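Local structure of FAD-dependent oxidoreductase (Actinomadura kijaniata, 4KCF) at residues R183-S188 against T239-F244; Q271-V276 against R349-H354; R218-F223 against C247-D252. The protein is a flavin-dependent sugar N-oxygenase of the acyl-CoA dehydrogenase family that probably oxidises the amino group of a dTDP-linked amino sugar on the way to kijanose. One frame throughout, in Å; residues are numbered along the deposited sequence.

Contact 1 (R183-S188 against T239-F244). With FMN (flavin mononucleotide), chain C.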
loop_
_atom_site.group_PDB
_atom_site.type_symbol
_atom_site.label_atom_id
_atom_site.label_comp_id
_atom_site.label_asym_id
_atom_site.label_seq_id
_atom_site.Cartn_x
_atom_site.Cartn_y
_atom_site.Cartn_z
ATOM N N ARG A 183 10.995 9.783 -14.771
ATOM C CA ARG A 183 10.534 10.401 -13.534
ATOM C C ARG A 183 9.233 9.714 -13.100
ATOM O O ARG A 183 8.355 9.427 -13.934
ATOM C CB ARG A 183 10.470 11.935 -13.617
ATOM C CG ARG A 183 9.221 12.552 -13.032
ATOM C CD ARG A 183 9.333 13.610 -11.956
ATOM N NE ARG A 183 9.639 14.913 -12.498
ATOM C CZ ARG A 183 9.352 16.110 -11.987
ATOM N NH1 ARG A 183 8.653 16.396 -10.891
ATOM N NH2 ARG A 183 9.784 17.123 -12.709
ATOM N N LYS A 184 9.170 9.370 -11.816
ATOM C CA LYS A 184 7.987 8.732 -11.255
ATOM C C LYS A 184 7.406 9.767 -10.313
ATOM O O LYS A 184 8.135 10.540 -9.679
ATOM C CB LYS A 184 8.334 7.448 -10.496
ATOM C CG LYS A 184 8.710 6.240 -11.350
ATOM C CD LYS A 184 7.669 6.009 -12.465
ATOM C CE LYS A 184 7.924 4.664 -13.120
ATOM N NZ LYS A 184 6.985 4.438 -14.269
ATOM N N THR A 185 6.082 9.813 -10.245
ATOM C CA THR A 185 5.429 10.672 -9.269
ATOM C C THR A 185 4.788 9.815 -8.169
ATOM O O THR A 185 4.504 8.641 -8.391
ATOM C CB THR A 185 4.466 11.703 -9.944
ATOM O OG1 THR A 185 3.927 12.574 -8.937
ATOM C CG2 THR A 185 3.356 10.994 -10.716
ATOM N N LEU A 186 4.594 10.365 -6.976
ATOM C CA LEU A 186 3.878 9.681 -5.876
ATOM C C LEU A 186 4.665 8.457 -5.391
ATOM O O LEU A 186 4.291 7.318 -5.669
ATOM C CB LEU A 186 2.427 9.339 -6.274
ATOM C CG LEU A 186 1.669 10.542 -6.866
ATOM C CD1 LEU A 186 0.326 10.110 -7.460
ATOM C CD2 LEU A 186 1.420 11.604 -5.796
ATOM N N VAL A 187 5.797 8.665 -4.721
ATOM C CA VAL A 187 6.619 7.540 -4.279
ATOM C C VAL A 187 6.684 7.679 -2.777
ATOM O O VAL A 187 7.559 8.387 -2.272
ATOM C CB VAL A 187 8.070 7.562 -4.838
ATOM C CG1 VAL A 187 8.807 6.275 -4.433
ATOM C CG2 VAL A 187 8.065 7.631 -6.375
ATOM N N SER A 188 5.731 7.073 -2.075
ATOM C CA SER A 188 5.676 7.232 -0.631
ATOM C C SER A 188 6.944 6.603 -0.043
ATOM O O SER A 188 7.487 5.655 -0.637
ATOM C CB SER A 188 4.456 6.473 -0.073
ATOM O OG SER A 188 3.306 6.970 -0.741
ATOM N N THR A 239 5.534 11.342 -0.085
ATOM C CA THR A 239 5.045 10.863 -1.379
ATOM C C THR A 239 5.530 11.779 -2.518
ATOM O O THR A 239 4.737 12.346 -3.288
ATOM C CB THR A 239 3.492 10.623 -1.319
ATOM O OG1 THR A 239 3.237 9.633 -0.315
ATOM C CG2 THR A 239 2.879 10.085 -2.628
ATOM N N VAL A 240 6.857 11.866 -2.626
ATOM C CA VAL A 240 7.533 12.757 -3.576
ATOM C C VAL A 240 7.770 12.161 -4.951
ATOM O O VAL A 240 7.486 10.991 -5.188
ATOM C CB VAL A 240 8.885 13.240 -3.018
ATOM C CG1 VAL A 240 8.640 13.969 -1.727
ATOM C CG2 VAL A 240 9.852 12.022 -2.867
ATOM N N ASP A 241 8.228 12.986 -5.886
ATOM C CA ASP A 241 8.593 12.491 -7.209
ATOM C C ASP A 241 10.036 12.021 -7.107
ATOM O O ASP A 241 10.778 12.513 -6.252
ATOM C CB ASP A 241 8.524 13.620 -8.234
ATOM C CG ASP A 241 7.099 13.911 -8.682
ATOM O OD1 ASP A 241 6.120 13.663 -7.943
ATOM O OD2 ASP A 241 6.955 14.340 -9.841
ATOM N N ILE A 242 10.432 11.106 -7.985
ATOM C CA ILE A 242 11.848 10.735 -8.139
ATOM C C ILE A 242 12.232 10.836 -9.617
ATOM O O ILE A 242 11.422 10.520 -10.494
ATOM C CB ILE A 242 12.152 9.351 -7.531
ATOM C CG1 ILE A 242 11.469 8.261 -8.357
ATOM C CG2 ILE A 242 11.721 9.323 -6.071
ATOM C CD1 ILE A 242 11.331 6.953 -7.640
ATOM N N VAL A 243 13.448 11.308 -9.888
ATOM C CA VAL A 243 13.917 11.540 -11.251
ATOM C C VAL A 243 15.073 10.608 -11.623
ATOM O O VAL A 243 15.932 10.356 -10.791
ATOM C CB VAL A 243 14.294 13.017 -11.439
ATOM C CG1 VAL A 243 14.782 13.277 -12.860
ATOM C CG2 VAL A 243 13.087 13.907 -11.087
ATOM N N PHE A 244 15.064 10.041 -12.829
ATOM C CA PHE A 244 16.158 9.194 -13.300
ATOM C C PHE A 244 16.735 9.853 -14.529
ATOM O O PHE A 244 16.040 10.116 -15.516
ATOM C CB PHE A 244 15.700 7.797 -13.683
ATOM C CG PHE A 244 14.653 7.262 -12.761
ATOM C CD1 PHE A 244 14.998 6.723 -11.539
ATOM C CD2 PHE A 244 13.322 7.274 -13.139
ATOM C CE1 PHE A 244 14.037 6.192 -10.693
ATOM C CE2 PHE A 244 12.347 6.786 -12.278
ATOM C CZ PHE A 244 12.707 6.234 -11.059
HETATM N N1 FMN C . 2.055 4.754 -6.213
HETATM C C2 FMN C . 3.184 4.000 -6.183
HETATM O O2 FMN C . 3.431 3.336 -7.229
HETATM N N3 FMN C . 3.964 3.959 -5.067
HETATM C C4 FMN C . 3.619 4.757 -4.032
HETATM O O4 FMN C . 4.387 4.746 -2.908
HETATM C C4A FMN C . 2.425 5.520 -4.042
HETATM N N5 FMN C . 2.025 6.304 -2.992
HETATM C C5A FMN C . 0.906 7.072 -3.110
HETATM C C6 FMN C . 0.520 7.866 -2.029
HETATM C C7 FMN C . -0.642 8.654 -2.112
HETATM C C7M FMN C . -1.048 9.524 -0.952
HETATM C C8 FMN C . -1.453 8.654 -3.348
HETATM C C8M FMN C . -2.719 9.468 -3.518
HETATM C C9 FMN C . -1.024 7.834 -4.384
HETATM C C9A FMN C . 0.137 7.041 -4.286
HETATM N N10 FMN C . 0.534 6.279 -5.342
HETATM C C10 FMN C . 1.639 5.512 -5.186
HETATM C "C1'" FMN C . -0.129 6.221 -6.660
HETATM C "C2'" FMN C . -1.582 5.905 -7.014
HETATM O "O2'" FMN C . -1.471 4.507 -6.754
HETATM C "C3'" FMN C . -2.220 6.291 -8.383
HETATM O "O3'" FMN C . -1.453 5.905 -9.548
HETATM C "C4'" FMN C . -2.709 7.721 -8.748
HETATM O "O4'" FMN C . -2.940 8.776 -7.777
HETATM O O HOH W 1 4.619 13.486 -5.645
#
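Val187 and Ile242 form the tight part of this antiparallel strand pair: CD1 of Ile242 lies 3.6 Å from CG2 of Val187, their side chains nearly perpendicular. On the same face CG of Lys184 meets the ring edge of Phe244 at CE2, and the lysine's NZ runs on to Asp162 (a salt bridge) and the carbonyls of Ile160 and Asn199. Lys184 N to Ile242 O and Ile242 N to Lys184 O (both 2.9 Å) close one hydrogen-bonded pair. The segments belong to the beta domain of the acyl-CoA dehydrogenase fold, and residues at and just past the end of strand 178-187 meet the flavin. The backbone N of Ser188 donates to FMN O4. Ser188 OG donates to FMN N5 at 2.7 Å, while Thr239 CG2 packs 3.3 Å from FMN C6. The side carrying Arg183, Thr185 and Val243 is partly exposed and held by polar bonds and a water instead of close apolar packing. Asp241 OD1 takes the hydroxyl of Thr185 on its syn side at 2.6 Å; OD2, also weakly bonded to His163, takes Arg183 NH1 on its anti side at 2.9 Å, both donors lying out of the carboxylate plane. Set anti to the backbone N (chi1 -176°), the Thr185 hydroxyl runs alongside the carboxylate, whereas the guanidinium plane stands 76° from it. Where the strands part, a water donates to Asp241 OD1 and Thr239 O.

Contact 2 (Q271-V276 against R349-H354); sequences QTVSSV and RQMMRH. With AKM ([(2R,4S,6R)-4-azanyl-4,6-dimethyl-5,5-bis(oxidanyl)oxan-2-yl] [[(2R,3S,5R)-5-[5-methyl-2,4-bis(oxidanylidene)pyrimidin-1-yl]-3-oxidanyl-oxolan-2-yl]methoxy-oxidanyl-phosphoryl] hydrogen phosphate), chain B.
The C-terminal helical domain of the acyl-CoA dehydrogenase fold supplies both partners, and Thr272 of helix 267-273 faces Met351 and Met352 of the long helix 344-377, with the nucleotide-sugar pocket beyond the shorter helix. The two methionines straddle the threonine. From one side Met351, its CG anti to the carbonyl carbon (chi1 -79°), sends CE to within 4.0 Å of Thr272 CG2 and 3.8 Å of Val273 CG2. From the other, Met352 leaves its backbone along a different path, CG anti to N (chi1 -166°), and bends at chi2 and chi3 until CE reaches Thr272 OG1 at 3.5 Å and Gln271 CB at 3.8 Å. The hydroxyl makes no hydrogen bond to the long helix, although Met352 N is 3.3 Å from OG1, because the angle is poor; it bonds to Leu268 O within its own helix. With an alanine here the slot between the two methionines would probably be left partly unfilled and Leu268 O would lose its hydroxyl partner. On the ligand side, Ser274 OG donates to one phosphate oxygen of the dTDP-sugar, O2P, at 2.6 Å, and Val273 CG1 lies 3.6 Å from the thymine oxygen O21. Gln271 turns its amide to Asn425. No hydrogen bond or charge pair crosses between the two segments, and the buried methionines meet their partners largely through their methyl ends; the polar contact with the bound dTDP-sugar comes from Ser274, on the far side of the short helix, while Val273 packs beside the base.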
loop_
_atom_site.group_PDB
_atom_site.type_symbol
_atom_site.label_atom_id
_atom_site.label_comp_id
_atom_site.label_asym_id
_atom_site.label_seq_id
_atom_site.Cartn_x
_atom_site.Cartn_y
_atom_site.Cartn_z
ATOM N N GLN A 271 -0.654 -8.130 -8.501
ATOM C CA GLN A 271 -1.230 -6.805 -8.281
ATOM C C GLN A 271 -2.302 -6.769 -7.199
ATOM O O GLN A 271 -2.653 -5.671 -6.714
ATOM C CB GLN A 271 -1.745 -6.282 -9.607
ATOM C CG GLN A 271 -0.612 -6.137 -10.641
ATOM C CD GLN A 271 -1.153 -5.550 -11.901
ATOM O OE1 GLN A 271 -2.357 -5.338 -11.987
ATOM N NE2 GLN A 271 -0.293 -5.254 -12.868
ATOM N N THR A 272 -2.801 -7.940 -6.806
ATOM C CA THR A 272 -3.663 -7.995 -5.650
ATOM C C THR A 272 -2.775 -8.072 -4.410
ATOM O O THR A 272 -2.916 -7.240 -3.492
ATOM C CB THR A 272 -4.657 -9.176 -5.769
ATOM O OG1 THR A 272 -5.583 -8.896 -6.825
ATOM C CG2 THR A 272 -5.431 -9.344 -4.465
ATOM N N VAL A 273 -1.827 -9.022 -4.402
ATOM C CA VAL A 273 -0.918 -9.183 -3.262
ATOM C C VAL A 273 -0.290 -7.855 -2.852
ATOM O O VAL A 273 -0.173 -7.546 -1.672
ATOM C CB VAL A 273 0.160 -10.307 -3.468
ATOM C CG1 VAL A 273 1.210 -10.268 -2.380
ATOM C CG2 VAL A 273 -0.498 -11.667 -3.291
ATOM N N SER A 274 0.182 -7.090 -3.827
ATOM C CA SER A 274 0.940 -5.897 -3.510
ATOM C C SER A 274 0.161 -4.679 -2.982
ATOM O O SER A 274 0.828 -3.827 -2.396
ATOM C CB SER A 274 1.754 -5.491 -4.724
ATOM O OG SER A 274 0.889 -4.962 -5.711
ATOM N N SER A 275 -1.176 -4.602 -3.095
ATOM C CA SER A 275 -1.965 -3.470 -2.563
ATOM C C SER A 275 -3.142 -3.837 -1.651
ATOM O O SER A 275 -3.567 -3.014 -0.884
ATOM C CB SER A 275 -2.739 -2.779 -3.698
ATOM O OG SER A 275 -1.839 -1.971 -4.364
ATOM N N VAL A 276 -3.695 -5.035 -1.736
ATOM C CA VAL A 276 -4.966 -5.361 -1.083
ATOM C C VAL A 276 -4.937 -5.091 0.413
ATOM O O VAL A 276 -5.933 -4.647 0.979
ATOM C CB VAL A 276 -5.531 -6.720 -1.476
ATOM C CG1 VAL A 276 -4.787 -7.878 -0.744
ATOM C CG2 VAL A 276 -7.045 -6.760 -1.151
ATOM N N ARG A 349 -7.874 -13.274 -11.992
ATOM C CA ARG A 349 -9.202 -12.672 -12.109
ATOM C C ARG A 349 -9.975 -12.662 -10.791
ATOM O O ARG A 349 -10.463 -11.611 -10.361
ATOM C CB ARG A 349 -10.057 -13.338 -13.193
ATOM C CG ARG A 349 -9.555 -12.992 -14.599
ATOM C CD ARG A 349 -10.540 -13.550 -15.648
ATOM N NE ARG A 349 -10.496 -15.012 -15.687
ATOM C CZ ARG A 349 -9.763 -15.694 -16.565
ATOM N NH1 ARG A 349 -9.012 -15.061 -17.455
ATOM N NH2 ARG A 349 -9.768 -17.021 -16.556
ATOM N N GLN A 350 -9.972 -13.807 -10.117
ATOM C CA GLN A 350 -10.682 -13.917 -8.860
ATOM C C GLN A 350 -10.101 -13.106 -7.710
ATOM O O GLN A 350 -10.845 -12.597 -6.864
ATOM C CB GLN A 350 -10.738 -15.373 -8.439
ATOM C CG GLN A 350 -11.687 -16.133 -9.374
ATOM C CD GLN A 350 -12.156 -17.440 -8.760
ATOM O OE1 GLN A 350 -12.164 -17.577 -7.545
ATOM N NE2 GLN A 350 -12.531 -18.411 -9.589
ATOM N N MET A 351 -8.771 -13.103 -7.657
ATOM C CA MET A 351 -8.064 -12.243 -6.713
ATOM C C MET A 351 -8.427 -10.760 -6.914
ATOM O O MET A 351 -8.783 -10.090 -5.962
ATOM C CB MET A 351 -6.558 -12.509 -6.765
ATOM C CG MET A 351 -6.204 -13.781 -5.965
ATOM S SD MET A 351 -4.429 -14.154 -5.950
ATOM C CE MET A 351 -3.794 -13.037 -4.680
ATOM N N MET A 352 -8.322 -10.270 -8.137
ATOM C CA MET A 352 -8.615 -8.888 -8.478
ATOM C C MET A 352 -10.102 -8.538 -8.260
ATOM O O MET A 352 -10.417 -7.416 -7.875
ATOM C CB MET A 352 -8.098 -8.545 -9.876
ATOM C CG MET A 352 -8.054 -7.061 -10.194
ATOM S SD MET A 352 -7.152 -6.071 -8.982
ATOM C CE MET A 352 -5.485 -6.563 -9.419
ATOM N N ARG A 353 -10.992 -9.500 -8.484
ATOM C CA ARG A 353 -12.419 -9.372 -8.244
ATOM C C ARG A 353 -12.720 -9.157 -6.765
ATOM O O ARG A 353 -13.388 -8.187 -6.411
ATOM C CB ARG A 353 -13.181 -10.591 -8.780
ATOM C CG ARG A 353 -14.703 -10.436 -8.695
ATOM C CD ARG A 353 -15.196 -9.355 -9.676
ATOM N NE ARG A 353 -16.634 -9.326 -9.965
ATOM C CZ ARG A 353 -17.239 -10.169 -10.790
ATOM N NH1 ARG A 353 -16.529 -11.154 -11.304
ATOM N NH2 ARG A 353 -18.539 -10.082 -11.059
ATOM N N HIS A 354 -12.201 -10.027 -5.900
ATOM C CA HIS A 354 -12.380 -9.813 -4.471
ATOM C C HIS A 354 -11.811 -8.450 -4.066
ATOM O O HIS A 354 -12.435 -7.684 -3.325
ATOM C CB HIS A 354 -11.640 -10.911 -3.697
ATOM C CG HIS A 354 -12.406 -12.198 -3.559
ATOM N ND1 HIS A 354 -13.364 -12.397 -2.589
ATOM C CD2 HIS A 354 -12.356 -13.349 -4.275
ATOM C CE1 HIS A 354 -13.869 -13.614 -2.709
ATOM N NE2 HIS A 354 -13.246 -14.222 -3.701
HETATM O O2P AKM B . 1.940 -4.756 -8.126
HETATM P P AKM B . 3.087 -5.397 -8.913
HETATM O O1P AKM B . 2.973 -5.480 -10.407
HETATM O OPP AKM B . 4.430 -4.584 -8.636
HETATM P P2 AKM B . 4.981 -3.981 -7.259
HETATM O O3P AKM B . 6.462 -3.763 -7.539
HETATM O O1 AKM B . 4.310 -2.534 -7.161
HETATM C C1 AKM B . 3.274 -2.173 -6.265
HETATM C C2 AKM B . 2.597 -0.874 -6.734
HETATM C C3 AKM B . 1.771 -0.270 -5.598
HETATM C C3M AKM B . 0.498 -1.123 -5.632
HETATM N N3 AKM B . 1.414 1.127 -5.885
HETATM C C4 AKM B . 2.523 -0.203 -4.260
HETATM O O4A AKM B . 3.332 0.982 -4.181
HETATM O O4B AKM B . 1.583 -0.056 -3.181
HETATM C C5 AKM B . 3.697 -1.159 -4.044
HETATM C C6 AKM B . 3.991 -1.732 -2.663
HETATM O O5 AKM B . 4.006 -2.124 -5.047
HETATM O O4P AKM B . 4.648 -4.751 -5.992
HETATM O "O5'" AKM B . 3.270 -6.883 -8.328
HETATM C "C5'" AKM B . 4.263 -7.693 -8.953
HETATM C "C4'" AKM B . 4.759 -8.567 -7.815
HETATM C "C3'" AKM B . 5.951 -9.454 -8.194
HETATM O "O3'" AKM B . 7.130 -8.816 -7.723
HETATM C "C2'" AKM B . 5.751 -10.754 -7.434
HETATM C "C1'" AKM B . 4.330 -10.679 -6.871
HETATM O "O4'" AKM B . 3.736 -9.492 -7.436
HETATM N N11 AKM B . 3.453 -11.827 -7.134
HETATM C C21 AKM B . 2.878 -12.437 -6.103
HETATM O O21 AKM B . 3.171 -12.037 -4.841
HETATM N N31 AKM B . 2.046 -13.482 -6.242
HETATM C C41 AKM B . 1.751 -13.901 -7.486
HETATM O O41 AKM B . 0.904 -14.935 -7.699
HETATM C C51 AKM B . 2.328 -13.226 -8.663
HETATM C C5A AKM B . 1.973 -13.696 -10.045
HETATM C C61 AKM B . 3.196 -12.178 -8.410
#

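Contact 3 (R218-F223 against C247-D252); sequences RDTPGF and CPIPAD
Pro221 and Pro248 make the outer apolar contact between the loop 218-223 and the strand 247-249, their rings nearly perpendicular with Pro221 CD 3.8 Å from Pro248 CD. Beside them Thr220 points its methyl at the strand: CG2, anti to the backbone N while OG1 turns to Thr217 (chi1 -57°), sits 3.7 Å from Pro248 CD and 3.5 Å from Pro248 O. The threonine and proline side chains run antiparallel alongside each other. The sulfur of Cys247 brings a third set of van der Waals contacts. Its SG tucks against the backbone of the turn, 3.4 Å from Phe223 N and 3.5 Å from Gly222 C, and also meets Phe223 CB at 3.7 Å. The remaining interaction is weakly polar: Cys247 CA offers its hydrogen to Pro221 O over 3.6 Å, a CA-H...O contact with an angle of 149° at the hydrogen. No clear hydrogen bond joins the two segments, but Gly222 is tied by its backbone to Asp245, in the short link between strands 240-244 and 247-249. Toward the interior, Phe223 meets the ring of Phe196, and Ile249 packs on Leu180 and Val216. Thr220 to Phe223 form a type II beta turn leading into strand 223-225; with Pro221 second and Gly222 third, at phi 78°, where a side chain would jam against the preceding carbonyl, it is the classic Pro-Gly form of this turn.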
loop_
_atom_site.group_PDB
_atom_site.type_symbol
_atom_site.label_atom_id
_atom_site.label_comp_id
_atom_site.label_asym_id
_atom_site.label_seq_id
_atom_site.Cartn_x
_atom_site.Cartn_y
_atom_site.Cartn_z
ATOM N N ARG A 218 19.693 4.174 -3.714
ATOM C CA ARG A 218 19.571 5.610 -3.499
ATOM C C ARG A 218 20.821 6.314 -4.031
ATOM O O ARG A 218 20.730 7.456 -4.473
ATOM C CB ARG A 218 19.330 5.931 -2.013
ATOM C CG ARG A 218 18.935 7.371 -1.741
ATOM C CD ARG A 218 18.842 7.739 -0.254
ATOM N NE ARG A 218 18.256 9.080 -0.258
ATOM C CZ ARG A 218 16.956 9.354 -0.118
ATOM N NH1 ARG A 218 16.538 10.611 -0.181
ATOM N NH2 ARG A 218 16.067 8.394 0.118
ATOM N N ASP A 219 21.970 5.642 -4.020
ATOM C CA ASP A 219 23.200 6.262 -4.514
ATOM C C ASP A 219 23.474 6.053 -6.007
ATOM O O ASP A 219 24.584 6.357 -6.445
ATOM C CB ASP A 219 24.393 5.712 -3.729
ATOM C CG ASP A 219 24.506 4.199 -3.849
ATOM O OD1 ASP A 219 24.784 3.573 -2.805
ATOM O OD2 ASP A 219 24.310 3.615 -4.948
ATOM N N THR A 220 22.548 5.512 -6.802
ATOM C CA THR A 220 22.785 5.392 -8.242
ATOM C C THR A 220 22.938 6.814 -8.766
ATOM O O THR A 220 22.253 7.701 -8.263
ATOM C CB THR A 220 21.637 4.647 -8.960
ATOM O OG1 THR A 220 21.462 3.352 -8.366
ATOM C CG2 THR A 220 21.849 4.517 -10.460
ATOM N N PRO A 221 23.848 7.056 -9.735
ATOM C CA PRO A 221 24.068 8.423 -10.209
ATOM C C PRO A 221 22.949 8.858 -11.158
ATOM O O PRO A 221 22.384 8.001 -11.842
ATOM C CB PRO A 221 25.446 8.355 -10.913
ATOM C CG PRO A 221 26.036 7.022 -10.545
ATOM C CD PRO A 221 24.857 6.126 -10.277
ATOM N N GLY A 222 22.627 10.154 -11.187
ATOM C CA GLY A 222 21.476 10.608 -11.955
ATOM C C GLY A 222 20.121 10.371 -11.295
ATOM O O GLY A 222 19.088 10.847 -11.793
ATOM N N PHE A 223 20.113 9.653 -10.174
ATOM C CA PHE A 223 18.878 9.357 -9.455
ATOM C C PHE A 223 18.693 10.452 -8.432
ATOM O O PHE A 223 19.560 10.532 -7.562
ATOM C CB PHE A 223 18.940 8.001 -8.726
ATOM C CG PHE A 223 17.732 7.738 -7.850
ATOM C CD1 PHE A 223 16.447 7.766 -8.384
ATOM C CD2 PHE A 223 17.871 7.467 -6.492
ATOM C CE1 PHE A 223 15.319 7.532 -7.582
ATOM C CE2 PHE A 223 16.760 7.239 -5.668
ATOM C CZ PHE A 223 15.476 7.273 -6.217
ATOM N N CYS A 247 20.395 6.864 -15.472
ATOM C CA CYS A 247 20.772 6.014 -14.343
ATOM C C CYS A 247 21.299 4.643 -14.765
ATOM O O CYS A 247 20.580 3.885 -15.437
ATOM C CB CYS A 247 19.594 5.794 -13.387
ATOM S SG CYS A 247 19.163 7.210 -12.366
ATOM N N PRO A 248 22.543 4.312 -14.354
ATOM C CA PRO A 248 23.030 2.991 -14.736
ATOM C C PRO A 248 22.462 1.880 -13.844
ATOM O O PRO A 248 22.615 1.862 -12.615
ATOM C CB PRO A 248 24.558 3.126 -14.602
ATOM C CG PRO A 248 24.729 4.104 -13.505
ATOM C CD PRO A 248 23.605 5.116 -13.709
ATOM N N ILE A 249 21.809 0.929 -14.487
ATOM C CA ILE A 249 21.255 -0.160 -13.719
ATOM C C ILE A 249 21.849 -1.431 -14.300
ATOM O O ILE A 249 21.710 -1.632 -15.511
ATOM C CB ILE A 249 19.714 -0.300 -13.893
ATOM C CG1 ILE A 249 18.986 1.037 -13.759
ATOM C CG2 ILE A 249 19.200 -1.433 -12.993
ATOM C CD1 ILE A 249 19.051 1.659 -12.382
ATOM N N PRO A 250 22.470 -2.273 -13.451
ATOM C CA PRO A 250 23.037 -3.529 -13.933
ATOM C C PRO A 250 21.928 -4.463 -14.405
ATOM O O PRO A 250 20.772 -4.277 -14.015
ATOM C CB PRO A 250 23.750 -4.112 -12.708
ATOM C CG PRO A 250 23.795 -3.021 -11.671
ATOM C CD PRO A 250 22.699 -2.041 -12.017
ATOM N N ALA A 251 22.265 -5.449 -15.232
ATOM C CA ALA A 251 21.252 -6.368 -15.763
ATOM C C ALA A 251 20.615 -7.233 -14.686
ATOM O O ALA A 251 19.434 -7.567 -14.794
ATOM C CB ALA A 251 21.794 -7.249 -16.879
ATOM N N ASP A 252 21.395 -7.581 -13.670
ATOM C CA ASP A 252 20.885 -8.448 -12.620
ATOM C C ASP A 252 20.124 -7.732 -11.483
ATOM O O ASP A 252 19.746 -8.362 -10.509
ATOM C CB ASP A 252 22.033 -9.323 -12.104
ATOM C CG ASP A 252 23.097 -8.523 -11.362
ATOM O OD1 ASP A 252 23.149 -7.275 -11.479
ATOM O OD2 ASP A 252 23.899 -9.149 -10.638
#

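How the contacts relate
Contacts 1 and 3 share the beta domain and one mixed sheet: strand 178-187 pairs with both 240-244 and 247-249, which follow each other in the chain. Their centres are 15 Å apart and their segments alternate along the sequence; Phe223 bridges them, its ring packing on Ile242, Val243 and Phe244. Contact 2 comes later, in the C-terminal helical domain, its centre 24 Å from that of contact 1 and 31 Å from that of contact 3. Contacts 1 and 2 do not touch (nearest atoms about 11 Å apart), but contact 1 supplies part of the flavin site and contact 2 part of the nucleotide-sugar site, so both domains line the active site, with other parts of the chain; contact 3 lies away from it.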